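Local coordinates for Lmo0135 protein (Listeria monocytogenes EGD-e, PDB 5ISU) that serves as the substrate-binding component of an ABC transporter and probably captures peptides for uptake, at residues I31-A36 with T43-V48; A50-E55 with K149-I154. One frame throughout, in Å; residues are numbered along the deposited sequence.

Contact 1 of 2, residues I31-A36 with T43-V48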
loop_
_atom_site.group_PDB
_atom_site.type_symbol
_atom_site.label_atom_id
_atom_site.label_comp_id
_atom_site.label_asym_id
_atom_site.label_seq_id
_atom_site.Cartn_x
_atom_site.Cartn_y
_atom_site.Cartn_z
ATOM N N ILE A 31 -10.823 -2.423 14.064
ATOM C CA ILE A 31 -11.534 -1.837 12.914
ATOM C C ILE A 31 -11.886 -0.366 13.201
ATOM O O ILE A 31 -13.018 -0.024 13.585
ATOM C CB ILE A 31 -12.787 -2.656 12.543
ATOM C CG1 ILE A 31 -12.417 -4.151 12.458
ATOM C CG2 ILE A 31 -13.367 -2.151 11.220
ATOM C CD1 ILE A 31 -13.577 -5.081 12.191
ATOM N N ASN A 32 -10.888 0.489 12.997
ATOM C CA ASN A 32 -10.991 1.924 13.259
ATOM C C ASN A 32 -9.946 2.592 12.357
ATOM O O ASN A 32 -8.751 2.308 12.480
ATOM C CB ASN A 32 -10.723 2.195 14.752
ATOM C CG ASN A 32 -10.972 3.649 15.155
ATOM O OD1 ASN A 32 -10.473 4.587 14.532
ATOM N ND2 ASN A 32 -11.728 3.832 16.216
ATOM N N PRO A 33 -10.389 3.480 11.452
ATOM C CA PRO A 33 -9.477 4.111 10.487
ATOM C C PRO A 33 -8.335 4.930 11.058
ATOM O O PRO A 33 -7.396 5.242 10.329
ATOM C CB PRO A 33 -10.402 4.989 9.650
ATOM C CG PRO A 33 -11.580 5.227 10.494
ATOM C CD PRO A 33 -11.770 3.977 11.289
ATOM N N ASN A 34 -8.427 5.320 12.321
ATOM C CA ASN A 34 -7.317 6.040 12.959
ATOM C C ASN A 34 -6.129 5.095 13.222
ATOM O O ASN A 34 -5.032 5.559 13.462
ATOM C CB ASN A 34 -7.755 6.685 14.297
ATOM C CG ASN A 34 -8.595 7.939 14.118
ATOM O OD1 ASN A 34 -9.035 8.262 13.029
ATOM N ND2 ASN A 34 -8.807 8.661 15.210
ATOM N N TYR A 35 -6.353 3.780 13.165
ATOM C CA TYR A 35 -5.290 2.808 13.456
ATOM C C TYR A 35 -5.110 1.705 12.410
ATOM O O TYR A 35 -4.037 1.120 12.328
ATOM C CB TYR A 35 -5.553 2.173 14.835
ATOM C CG TYR A 35 -5.721 3.223 15.918
ATOM C CD1 TYR A 35 -4.612 3.790 16.540
ATOM C CD2 TYR A 35 -6.988 3.685 16.278
ATOM C CE1 TYR A 35 -4.763 4.774 17.497
ATOM C CE2 TYR A 35 -7.149 4.662 17.234
ATOM C CZ TYR A 35 -6.035 5.214 17.835
ATOM O OH TYR A 35 -6.193 6.189 18.789
ATOM N N ALA A 36 -6.134 1.428 11.595
ATOM C CA ALA A 36 -6.037 0.323 10.627
ATOM C C ALA A 36 -4.828 0.419 9.697
ATOM O O ALA A 36 -4.643 1.432 9.048
ATOM C CB ALA A 36 -7.315 0.219 9.804
ATOM N N THR A 43 -9.372 -4.118 4.553
ATOM C CA THR A 43 -10.342 -4.701 3.645
ATOM C C THR A 43 -11.736 -4.586 4.260
ATOM O O THR A 43 -12.688 -4.205 3.584
ATOM C CB THR A 43 -9.996 -6.184 3.363
ATOM O OG1 THR A 43 -8.710 -6.266 2.757
ATOM C CG2 THR A 43 -11.014 -6.844 2.431
ATOM N N ILE A 44 -11.834 -4.867 5.558
ATOM C CA ILE A 44 -13.119 -4.799 6.262
ATOM C C ILE A 44 -13.541 -3.340 6.448
ATOM O O ILE A 44 -14.714 -2.980 6.210
ATOM C CB ILE A 44 -13.092 -5.611 7.578
ATOM C CG1 ILE A 44 -12.864 -7.089 7.233
ATOM C CG2 ILE A 44 -14.392 -5.437 8.348
ATOM C CD1 ILE A 44 -12.743 -8.016 8.412
ATOM N N GLN A 45 -12.580 -2.491 6.788
ATOM C CA GLN A 45 -12.856 -1.059 6.951
ATOM C C GLN A 45 -13.448 -0.408 5.694
ATOM O O GLN A 45 -14.316 0.454 5.784
ATOM C CB GLN A 45 -11.574 -0.346 7.345
ATOM C CG GLN A 45 -11.611 1.160 7.180
ATOM C CD GLN A 45 -10.301 1.788 7.605
ATOM O OE1 GLN A 45 -9.851 1.568 8.716
ATOM N NE2 GLN A 45 -9.691 2.569 6.725
ATOM N N GLN A 46 -12.977 -0.830 4.524
ATOM C CA GLN A 46 -13.455 -0.272 3.257
ATOM C C GLN A 46 -14.960 -0.481 3.099
ATOM O O GLN A 46 -15.643 0.325 2.483
ATOM C CB GLN A 46 -12.737 -0.933 2.084
ATOM C CG GLN A 46 -12.945 -0.244 0.752
ATOM C CD GLN A 46 -12.296 1.117 0.707
ATOM O OE1 GLN A 46 -11.416 1.427 1.514
ATOM N NE2 GLN A 46 -12.696 1.923 -0.253
ATOM N N ALA A 47 -15.465 -1.563 3.671
ATOM C CA ALA A 47 -16.882 -1.868 3.586
ATOM C C ALA A 47 -17.695 -1.134 4.652
ATOM O O ALA A 47 -18.831 -0.801 4.424
ATOM C CB ALA A 47 -17.096 -3.361 3.716
ATOM N N VAL A 48 -17.089 -0.844 5.792
ATOM C CA VAL A 48 -17.804 -0.246 6.918
ATOM C C VAL A 48 -17.717 1.270 6.983
ATOM O O VAL A 48 -18.676 1.912 7.410
ATOM C CB VAL A 48 -17.316 -0.882 8.239
ATOM C CG1 VAL A 48 -17.994 -0.259 9.452
ATOM C CG2 VAL A 48 -17.562 -2.390 8.188
#
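Gln45 reaches from helix 39-48 to the loop 31-36 and meets it with its amide oxygen. Gln45 OE1 comes to 3.1 Å from CA of Pro33 and sits equally close to CB of Ala36, so two carbons of the loop, not donors, lie against it. The backbone N of Pro33 is also near, but it carries no hydrogen to offer. What brings the amide this far is an extended chain: CG is anti to the backbone N (chi1 164°) and chi2 is 180°. Beside it, CD1 of Ile31 lies 3.9 Å from CG2 of Ile44, an oblique meeting of two branched aliphatic chains.

The loop surface that receives Gln45 is shaped by Asn32. Its carbonyl O accepts from both Tyr35 N and Ala36 N, and Asn32 OD1 takes Asn34 N at 3.1 Å on an in-plane lone pair, while its ND2 bonds to Asn171 OD1. From helix 39-48, Ile44 packs on Val191 and Ala47 on Leu193, both of strand 190-195. The contact thus belongs to a loop and helix that follow strand 19-24 and lay the helix against strand 190-195 of the same mixed sheet, with an Asx turn at Asn32.

Contact 2 of 2, residues A50-E55 with K149-I154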
loop_
_atom_site.group_PDB
_atom_site.type_symbol
_atom_site.label_atom_id
_atom_site.label_comp_id
_atom_site.label_asym_id
_atom_site.label_seq_id
_atom_site.Cartn_x
_atom_site.Cartn_y
_atom_site.Cartn_z
ATOM N N ALA A 50 -16.741 5.047 4.962
ATOM C CA ALA A 50 -16.564 5.795 3.741
ATOM C C ALA A 50 -15.498 6.909 3.968
ATOM O O ALA A 50 -15.397 7.456 5.071
ATOM C CB ALA A 50 -17.881 6.407 3.324
ATOM N N PRO A 51 -14.692 7.229 2.928
ATOM C CA PRO A 51 -13.708 8.315 3.030
ATOM C C PRO A 51 -14.280 9.666 2.533
ATOM O O PRO A 51 -15.394 9.712 2.015
ATOM C CB PRO A 51 -12.618 7.844 2.080
ATOM C CG PRO A 51 -13.405 7.206 0.964
ATOM C CD PRO A 51 -14.567 6.513 1.639
ATOM N N LEU A 52 -13.532 10.755 2.689
ATOM C CA LEU A 52 -13.996 12.043 2.159
ATOM C C LEU A 52 -13.958 11.966 0.630
ATOM O O LEU A 52 -14.884 12.408 -0.048
ATOM C CB LEU A 52 -13.128 13.196 2.645
ATOM C CG LEU A 52 -13.140 13.436 4.155
ATOM C CD1 LEU A 52 -12.096 14.476 4.535
ATOM C CD2 LEU A 52 -14.521 13.853 4.631
ATOM N N PHE A 53 -12.867 11.401 0.113
ATOM C CA PHE A 53 -12.654 11.222 -1.319
ATOM C C PHE A 53 -12.117 9.825 -1.541
ATOM O O PHE A 53 -11.476 9.263 -0.652
ATOM C CB PHE A 53 -11.635 12.224 -1.839
ATOM C CG PHE A 53 -12.055 13.654 -1.673
ATOM C CD1 PHE A 53 -11.796 14.325 -0.497
ATOM C CD2 PHE A 53 -12.713 14.320 -2.699
ATOM C CE1 PHE A 53 -12.174 15.650 -0.340
ATOM C CE2 PHE A 53 -13.101 15.634 -2.555
ATOM C CZ PHE A 53 -12.829 16.311 -1.370
ATOM N N TRP A 54 -12.385 9.260 -2.716
ATOM C CA TRP A 54 -11.876 7.942 -3.039
ATOM C C TRP A 54 -10.419 8.097 -3.483
ATOM O O TRP A 54 -10.138 8.815 -4.412
ATOM C CB TRP A 54 -12.698 7.281 -4.152
ATOM C CG TRP A 54 -14.150 7.079 -3.847
ATOM C CD1 TRP A 54 -15.196 7.729 -4.414
ATOM C CD2 TRP A 54 -14.714 6.167 -2.894
ATOM N NE1 TRP A 54 -16.380 7.269 -3.900
ATOM C CE2 TRP A 54 -16.112 6.313 -2.958
ATOM C CE3 TRP A 54 -14.175 5.241 -2.007
ATOM C CZ2 TRP A 54 -16.982 5.563 -2.165
ATOM C CZ3 TRP A 54 -15.042 4.488 -1.203
ATOM C CH2 TRP A 54 -16.421 4.663 -1.279
ATOM N N GLU A 55 -9.513 7.416 -2.792
ATOM C CA GLU A 55 -8.070 7.473 -3.060
ATOM C C GLU A 55 -7.665 7.082 -4.476
ATOM O O GLU A 55 -6.893 7.785 -5.116
ATOM C CB GLU A 55 -7.323 6.557 -2.053
ATOM C CG GLU A 55 -5.831 6.353 -2.333
ATOM C CD GLU A 55 -5.101 5.564 -1.249
ATOM O OE1 GLU A 55 -5.767 4.994 -0.367
ATOM O OE2 GLU A 55 -3.845 5.509 -1.289
ATOM N N LYS A 149 -7.311 13.173 0.730
ATOM C CA LYS A 149 -7.877 12.143 -0.168
ATOM C C LYS A 149 -7.797 10.703 0.356
ATOM O O LYS A 149 -8.278 9.800 -0.313
ATOM C CB LYS A 149 -7.175 12.160 -1.523
ATOM C CG LYS A 149 -7.176 13.473 -2.259
ATOM C CD LYS A 149 -8.535 13.916 -2.715
ATOM C CE LYS A 149 -8.366 15.078 -3.679
ATOM N NZ LYS A 149 -9.679 15.532 -4.192
ATOM N N THR A 150 -7.157 10.489 1.505
ATOM C CA THR A 150 -7.039 9.157 2.128
ATOM C C THR A 150 -7.598 9.197 3.564
ATOM O O THR A 150 -7.187 8.415 4.422
ATOM C CB THR A 150 -5.556 8.664 2.144
ATOM O OG1 THR A 150 -4.717 9.613 2.840
ATOM C CG2 THR A 150 -5.018 8.474 0.721
ATOM N N PHE A 151 -8.600 10.054 3.781
ATOM C CA PHE A 151 -9.168 10.306 5.090
ATOM C C PHE A 151 -10.585 9.743 5.312
ATOM O O PHE A 151 -11.534 10.091 4.580
ATOM C CB PHE A 151 -9.209 11.824 5.289
ATOM C CG PHE A 151 -9.479 12.241 6.695
ATOM C CD1 PHE A 151 -8.434 12.413 7.577
ATOM C CD2 PHE A 151 -10.765 12.465 7.137
ATOM C CE1 PHE A 151 -8.661 12.789 8.890
ATOM C CE2 PHE A 151 -11.003 12.851 8.442
ATOM C CZ PHE A 151 -9.941 13.020 9.320
ATOM N N PHE A 152 -10.716 8.922 6.357
ATOM C CA PHE A 152 -11.994 8.307 6.763
ATOM C C PHE A 152 -12.384 8.894 8.122
ATOM O O PHE A 152 -11.668 8.687 9.091
ATOM C CB PHE A 152 -11.857 6.779 6.921
ATOM C CG PHE A 152 -11.534 6.036 5.646
ATOM C CD1 PHE A 152 -10.244 6.011 5.145
ATOM C CD2 PHE A 152 -12.518 5.301 4.981
ATOM C CE1 PHE A 152 -9.943 5.298 3.979
ATOM C CE2 PHE A 152 -12.234 4.599 3.817
ATOM C CZ PHE A 152 -10.939 4.594 3.317
ATOM N N PRO A 153 -13.503 9.638 8.203
ATOM C CA PRO A 153 -13.849 10.160 9.512
ATOM C C PRO A 153 -14.440 9.115 10.456
ATOM O O PRO A 153 -14.959 8.068 10.008
ATOM C CB PRO A 153 -14.895 11.240 9.200
ATOM C CG PRO A 153 -15.448 10.883 7.885
ATOM C CD PRO A 153 -14.331 10.223 7.136
ATOM N N ILE A 154 -14.299 9.384 11.758
ATOM C CA ILE A 154 -14.904 8.537 12.802
ATOM C C ILE A 154 -16.004 9.359 13.497
ATOM O O ILE A 154 -16.059 10.567 13.340
ATOM C CB ILE A 154 -13.865 7.910 13.767
ATOM C CG1 ILE A 154 -13.084 8.962 14.567
ATOM C CG2 ILE A 154 -12.897 7.050 12.971
ATOM C CD1 ILE A 154 -12.124 8.356 15.579
HETATM O O HOH W 1 -16.382 7.300 7.769
HETATM O O HOH W 2 -10.546 10.791 1.752
#
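Pro51 and Phe152 point the same way and lie side by side, the proline CB sitting over the centre of the aromatic ring. Pro51 CB is 3.8 Å from the Phe152 ring centroid and only 13° off the normal, which defines a CH-pi contact over the face. Next to it, Leu52 runs alongside Phe151 and places Leu52 CD1 3.5 Å from Phe151 CD2, in an oblique approach. Phe151 also packs on Thr99 and Val100 of helix 93-104.

At the other end Lys149 crosses Phe53. A bend at chi2 (-67°) turns the lysine chain so that CD packs against CB and CG of Phe53 while Lys149 NZ rises over one ring face, 3.9 Å from the Phe53 centroid. That cation-pi contact is offset toward the rim, and NZ also makes a weak hydrogen bond to Gly58 O.

The CA pairings, Pro51 with Phe152 and Phe53 with Lys149, show two irregular loop segments running antiparallel, joining the chain after helix 39-48 to the connection between helices 144-148 and 156-159 in this solute-binding protein. One direct backbone bond crosses, Leu52 N to Phe151 O at 2.8 Å, and the donor lies almost in line with the carbonyl (174°). Waters supply further links: one accepts from both Phe53 N and Phe151 N, and another donates to Ala50 O and Pro153 O. On the exposed margin, Thr150 CG2 lies 3.5 Å from Glu55 CD, the carboxylate carbon. The hydroxyl of Thr150 is bonded instead to Asn146 O.

Overall arrangement
Both contacts are largely buried, on the same side of the chain's centre with centres about 11 Å apart, though contact 2 reaches the surface at Glu55. Contact 1 is local, six residues lying between its segments, whereas contact 2 joins parts 94 residues apart and buries roughly twice the area (524 against 241 Å²). Their chemistry differs too: contact 1 relies on van der Waals contact with bonds inside its loop, while contact 2 adds a direct backbone bond, aromatic faces, a cation and bridging waters. They meet directly: Pro33 CG lies 3.3 Å from Ile154 CG2, which puts 149-154 against the loop 31-36, and Gln46 NE2 lies 3.6 Å from Trp54 CZ3, which puts 50-55 against helix 39-48.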